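Long-range contact in 70 kDa protein (Xanthomonas sp., PDB 4B2N), which oxidatively cleaves rubber as a processive dioxygenase that carries two covalently bound heme c groups: residues S531-A543 against K624-D637. Sequence-based numbering, arbitrary orientation.
Sequences SDRPKLWKRPYTA and KSRMVYNSYLYGND
The carbonyl oxygen of M627, the first residue past helix 620-626 and just ahead of an antiparallel strand pairing, is gripped by the hydroxyl of Y541 (OH to O 2.5 Å) and by a water that passes the link on to the backbone N of R539. Y541 OH comes in above the carbonyl plane, 58° out of it, and a second water ties the same hydroxyl to K624 O. Tyrosine suits this place because its ring serves too: M627, bent at its last torsion (chi3 70°), lays CE over the middle of one face, 4.0 Å from the ring centroid of Y541, with SD farther above that face in a Met-aromatic contact.

Beyond this helix end the two segments pair, 536-538 being the middle strand of a small three-stranded sheet and 629-630 an edge. W537 and Y629 form the hydrogen-bonded pair, W537 N to Y629 O 3.0 Å and Y629 N to W537 O 2.9 Å. With CG held between backbone N and carbonyl carbon (chi1 58°), the indole of W537 turns one face to Y629 CB, a CH-pi contact 3.6 Å from the centroid of its five-membered ring. The phenol of Y629 slides past, barely overlapping, and gives its OH to N636 O, while W537 NE1 is held by S520.

On the other face of the sheet, L536 lies alongside N630 and sends CD1 across to Y632 CE2, 3.8 Å away. Asparagine fits because its OD1 accepts the backbone N-H of Y632, two residues on, an Asx turn at the start of the type I turn N630 to L633. The long methylene chain of K535 crosses Y632 near its hydroxyl; NZ is bonded to N638, the D637 carboxylate to G639, and a water hydrogen-bonded to S631 O and D637 OD1 reaches K535 NZ only weakly, at 3.3 Å.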
# COMPACT_ATOMS: atom_id res chain seq x y z
N SER A 531 -25.83 5.22 0.81
CA SER A 531 -26.93 4.65 0.03
C SER A 531 -26.65 4.59 -1.47
O SER A 531 -27.23 3.75 -2.16
CB SER A 531 -28.21 5.40 0.34
OG SER A 531 -28.11 6.71 -0.20
N ASP A 532 -25.74 5.44 -1.97
CA ASP A 532 -25.32 5.47 -3.37
C ASP A 532 -24.11 4.64 -3.72
O ASP A 532 -23.59 4.77 -4.83
CB ASP A 532 -25.07 6.89 -3.81
CG ASP A 532 -26.39 7.69 -3.90
OD1 ASP A 532 -27.43 7.06 -3.59
OD2 ASP A 532 -26.41 8.87 -4.26
N ARG A 533 -23.66 3.77 -2.83
CA ARG A 533 -22.49 2.95 -3.20
C ARG A 533 -22.98 1.70 -3.96
O ARG A 533 -23.79 0.98 -3.46
CB ARG A 533 -21.75 2.50 -1.93
CG ARG A 533 -21.41 3.62 -0.97
CD ARG A 533 -20.52 3.10 0.17
NE ARG A 533 -20.18 4.18 1.12
CZ ARG A 533 -19.96 4.00 2.41
NH1 ARG A 533 -20.00 2.76 2.93
NH2 ARG A 533 -19.77 5.05 3.19
N PRO A 534 -22.45 1.41 -5.14
CA PRO A 534 -22.93 0.21 -5.81
C PRO A 534 -22.22 -1.01 -5.31
O PRO A 534 -20.99 -0.97 -5.10
CB PRO A 534 -22.53 0.46 -7.27
CG PRO A 534 -21.20 1.22 -7.11
CD PRO A 534 -21.43 2.14 -5.92
N LYS A 535 -22.92 -2.11 -5.17
CA LYS A 535 -22.26 -3.33 -4.65
C LYS A 535 -21.33 -3.94 -5.65
O LYS A 535 -20.33 -4.55 -5.30
CB LYS A 535 -23.28 -4.40 -4.32
CG LYS A 535 -24.12 -3.99 -3.10
CD LYS A 535 -23.28 -4.34 -1.90
CE LYS A 535 -24.09 -4.27 -0.63
NZ LYS A 535 -23.08 -3.84 0.36
N LEU A 536 -21.72 -3.89 -6.90
CA LEU A 536 -20.81 -4.34 -7.98
C LEU A 536 -20.72 -3.24 -8.99
O LEU A 536 -21.70 -2.53 -9.29
CB LEU A 536 -21.26 -5.61 -8.62
CG LEU A 536 -21.39 -6.84 -7.68
CD1 LEU A 536 -22.69 -6.66 -6.94
CD2 LEU A 536 -21.47 -8.10 -8.50
N TRP A 537 -19.54 -2.98 -9.47
CA TRP A 537 -19.44 -1.81 -10.37
C TRP A 537 -18.28 -2.00 -11.32
O TRP A 537 -17.27 -2.62 -10.97
CB TRP A 537 -19.33 -0.55 -9.53
CG TRP A 537 -18.16 -0.51 -8.57
CD1 TRP A 537 -18.14 -0.92 -7.24
CD2 TRP A 537 -16.81 0.02 -8.82
NE1 TRP A 537 -16.90 -0.70 -6.67
CE2 TRP A 537 -16.07 -0.14 -7.56
CE3 TRP A 537 -16.15 0.56 -9.95
CZ2 TRP A 537 -14.73 0.25 -7.43
CZ3 TRP A 537 -14.80 1.01 -9.80
CH2 TRP A 537 -14.10 0.82 -8.58
N LYS A 538 -18.44 -1.50 -12.53
CA LYS A 538 -17.56 -1.86 -13.61
C LYS A 538 -17.08 -0.54 -14.21
O LYS A 538 -17.91 0.32 -14.57
CB LYS A 538 -18.43 -2.64 -14.61
CG LYS A 538 -17.85 -2.72 -15.97
CD LYS A 538 -18.54 -3.83 -16.79
CE LYS A 538 -19.82 -3.35 -17.46
NZ LYS A 538 -19.64 -3.63 -18.91
N ARG A 539 -15.78 -0.33 -14.32
CA ARG A 539 -15.33 0.92 -14.91
C ARG A 539 -15.14 0.82 -16.43
O ARG A 539 -15.26 -0.24 -16.98
CB ARG A 539 -14.14 1.58 -14.16
CG ARG A 539 -13.23 0.68 -13.39
CD ARG A 539 -12.04 1.41 -12.79
NE ARG A 539 -11.07 2.03 -13.71
CZ ARG A 539 -9.85 2.30 -13.34
NH1 ARG A 539 -9.47 1.84 -12.12
NH2 ARG A 539 -8.94 2.83 -14.20
N PRO A 540 -14.99 1.97 -17.11
CA PRO A 540 -14.91 1.89 -18.57
C PRO A 540 -13.66 1.13 -18.93
O PRO A 540 -12.61 1.32 -18.28
CB PRO A 540 -14.78 3.37 -18.98
CG PRO A 540 -15.43 4.13 -17.87
CD PRO A 540 -15.05 3.36 -16.64
N TYR A 541 -13.76 0.28 -19.95
CA TYR A 541 -12.58 -0.43 -20.44
C TYR A 541 -12.03 0.22 -21.71
O TYR A 541 -12.71 0.92 -22.44
CB TYR A 541 -12.97 -1.84 -20.82
CG TYR A 541 -13.59 -2.66 -19.71
CD1 TYR A 541 -13.40 -2.34 -18.34
CD2 TYR A 541 -14.35 -3.80 -20.03
CE1 TYR A 541 -14.01 -3.09 -17.34
CE2 TYR A 541 -14.88 -4.62 -19.04
CZ TYR A 541 -14.70 -4.29 -17.72
OH TYR A 541 -15.30 -5.13 -16.75
N THR A 542 -10.79 -0.09 -21.98
CA THR A 542 -10.09 0.08 -23.21
C THR A 542 -10.59 -0.97 -24.23
O THR A 542 -11.23 -1.93 -23.82
CB THR A 542 -8.68 -0.32 -22.73
OG1 THR A 542 -7.93 0.86 -22.45
CG2 THR A 542 -8.01 -1.26 -23.61
N ALA A 543 -10.29 -0.81 -25.54
CA ALA A 543 -10.55 -1.85 -26.55
C ALA A 543 -9.57 -3.00 -26.34
O ALA A 543 -8.52 -2.79 -25.78
CB ALA A 543 -10.34 -1.28 -27.95
N LYS A 624 -12.79 -11.77 -17.13
CA LYS A 624 -13.93 -10.89 -17.28
C LYS A 624 -14.50 -10.53 -15.93
O LYS A 624 -14.87 -9.38 -15.69
CB LYS A 624 -15.04 -11.46 -18.23
CG LYS A 624 -14.64 -11.35 -19.68
CD LYS A 624 -15.68 -11.87 -20.69
CE LYS A 624 -17.05 -11.19 -20.43
NZ LYS A 624 -18.01 -11.53 -21.55
N SER A 625 -14.52 -11.47 -15.03
CA SER A 625 -15.02 -11.17 -13.69
C SER A 625 -14.04 -10.31 -12.88
O SER A 625 -14.45 -9.45 -12.14
CB SER A 625 -15.27 -12.50 -12.99
OG SER A 625 -16.25 -13.26 -13.72
N ARG A 626 -12.73 -10.55 -13.00
CA ARG A 626 -11.70 -9.74 -12.29
C ARG A 626 -11.75 -8.24 -12.67
O ARG A 626 -11.29 -7.37 -11.91
CB ARG A 626 -10.27 -10.24 -12.62
CG ARG A 626 -10.02 -11.68 -12.24
CD ARG A 626 -8.50 -12.03 -12.54
NE ARG A 626 -8.36 -12.94 -11.50
CZ ARG A 626 -7.68 -12.88 -10.40
NH1 ARG A 626 -6.61 -12.05 -10.14
NH2 ARG A 626 -8.03 -13.87 -9.61
N MET A 627 -12.30 -7.96 -13.85
CA MET A 627 -12.52 -6.60 -14.39
C MET A 627 -13.78 -5.91 -13.92
O MET A 627 -14.19 -4.88 -14.49
CB MET A 627 -12.44 -6.62 -15.92
CG MET A 627 -11.00 -6.93 -16.24
SD MET A 627 -10.52 -6.83 -17.94
CE MET A 627 -10.59 -5.12 -18.22
N VAL A 628 -14.43 -6.47 -12.90
CA VAL A 628 -15.58 -5.81 -12.29
C VAL A 628 -15.39 -5.89 -10.77
O VAL A 628 -14.97 -6.92 -10.24
CB VAL A 628 -16.95 -6.48 -12.60
CG1 VAL A 628 -18.05 -5.76 -11.89
CG2 VAL A 628 -17.21 -6.44 -14.10
N TYR A 629 -15.64 -4.79 -10.07
CA TYR A 629 -15.49 -4.89 -8.62
C TYR A 629 -16.73 -5.58 -8.03
O TYR A 629 -17.86 -5.10 -8.23
CB TYR A 629 -15.32 -3.55 -7.94
CG TYR A 629 -14.98 -3.77 -6.46
CD1 TYR A 629 -13.65 -3.96 -6.04
CD2 TYR A 629 -15.99 -3.82 -5.49
CE1 TYR A 629 -13.34 -4.18 -4.71
CE2 TYR A 629 -15.68 -4.04 -4.15
CZ TYR A 629 -14.37 -4.20 -3.76
OH TYR A 629 -14.08 -4.43 -2.44
N ASN A 630 -16.49 -6.61 -7.24
CA ASN A 630 -17.54 -7.36 -6.58
C ASN A 630 -17.43 -7.26 -5.06
O ASN A 630 -16.58 -7.93 -4.42
CB ASN A 630 -17.50 -8.82 -7.00
CG ASN A 630 -18.71 -9.60 -6.44
OD1 ASN A 630 -19.47 -9.11 -5.58
ND2 ASN A 630 -18.91 -10.80 -6.96
N SER A 631 -18.32 -6.45 -4.46
CA SER A 631 -18.34 -6.23 -3.00
C SER A 631 -18.66 -7.48 -2.13
O SER A 631 -18.45 -7.45 -0.92
CB SER A 631 -19.41 -5.18 -2.63
OG SER A 631 -18.89 -3.91 -2.86
N TYR A 632 -19.24 -8.51 -2.74
CA TYR A 632 -19.58 -9.77 -2.07
C TYR A 632 -18.40 -10.76 -1.86
O TYR A 632 -18.53 -11.66 -1.06
CB TYR A 632 -20.75 -10.45 -2.80
CG TYR A 632 -21.97 -9.63 -2.70
CD1 TYR A 632 -22.48 -9.32 -1.45
CD2 TYR A 632 -22.58 -9.07 -3.84
CE1 TYR A 632 -23.61 -8.56 -1.31
CE2 TYR A 632 -23.73 -8.29 -3.71
CZ TYR A 632 -24.23 -8.04 -2.43
OH TYR A 632 -25.34 -7.25 -2.22
N LEU A 633 -17.27 -10.56 -2.49
CA LEU A 633 -16.15 -11.45 -2.22
C LEU A 633 -15.60 -11.16 -0.82
O LEU A 633 -15.83 -10.07 -0.25
CB LEU A 633 -15.05 -11.38 -3.32
CG LEU A 633 -15.57 -11.57 -4.76
CD1 LEU A 633 -14.34 -11.40 -5.66
CD2 LEU A 633 -16.26 -12.89 -5.02
N TYR A 634 -14.92 -12.16 -0.27
CA TYR A 634 -14.33 -12.07 1.04
C TYR A 634 -13.46 -10.80 1.14
O TYR A 634 -12.56 -10.62 0.34
CB TYR A 634 -13.44 -13.32 1.25
CG TYR A 634 -12.75 -13.44 2.60
CD1 TYR A 634 -11.50 -12.86 2.84
CD2 TYR A 634 -13.34 -14.16 3.65
CE1 TYR A 634 -10.84 -13.01 4.06
CE2 TYR A 634 -12.69 -14.28 4.87
CZ TYR A 634 -11.47 -13.70 5.07
OH TYR A 634 -10.85 -13.84 6.27
N GLY A 635 -13.74 -9.96 2.14
CA GLY A 635 -12.91 -8.85 2.44
C GLY A 635 -13.30 -7.64 1.63
O GLY A 635 -12.71 -6.58 1.83
N ASN A 636 -14.27 -7.78 0.70
CA ASN A 636 -14.54 -6.77 -0.31
C ASN A 636 -15.76 -5.89 0.06
O ASN A 636 -16.15 -5.07 -0.76
CB ASN A 636 -14.83 -7.38 -1.72
CG ASN A 636 -13.54 -7.52 -2.58
OD1 ASN A 636 -12.40 -7.39 -2.09
ND2 ASN A 636 -13.73 -7.71 -3.87
N ASP A 637 -16.32 -6.04 1.25
CA ASP A 637 -17.59 -5.33 1.57
C ASP A 637 -17.39 -3.82 1.39
O ASP A 637 -16.28 -3.29 1.62
CB ASP A 637 -18.05 -5.63 3.02
CG ASP A 637 -19.38 -4.99 3.34
OD1 ASP A 637 -20.33 -5.47 2.78
OD2 ASP A 637 -19.46 -4.02 4.14
O HOH W 1 -20.70 -6.14 0.38
O HOH W 2 -14.42 -2.34 -13.17
O HOH W 3 -15.79 -7.63 -17.63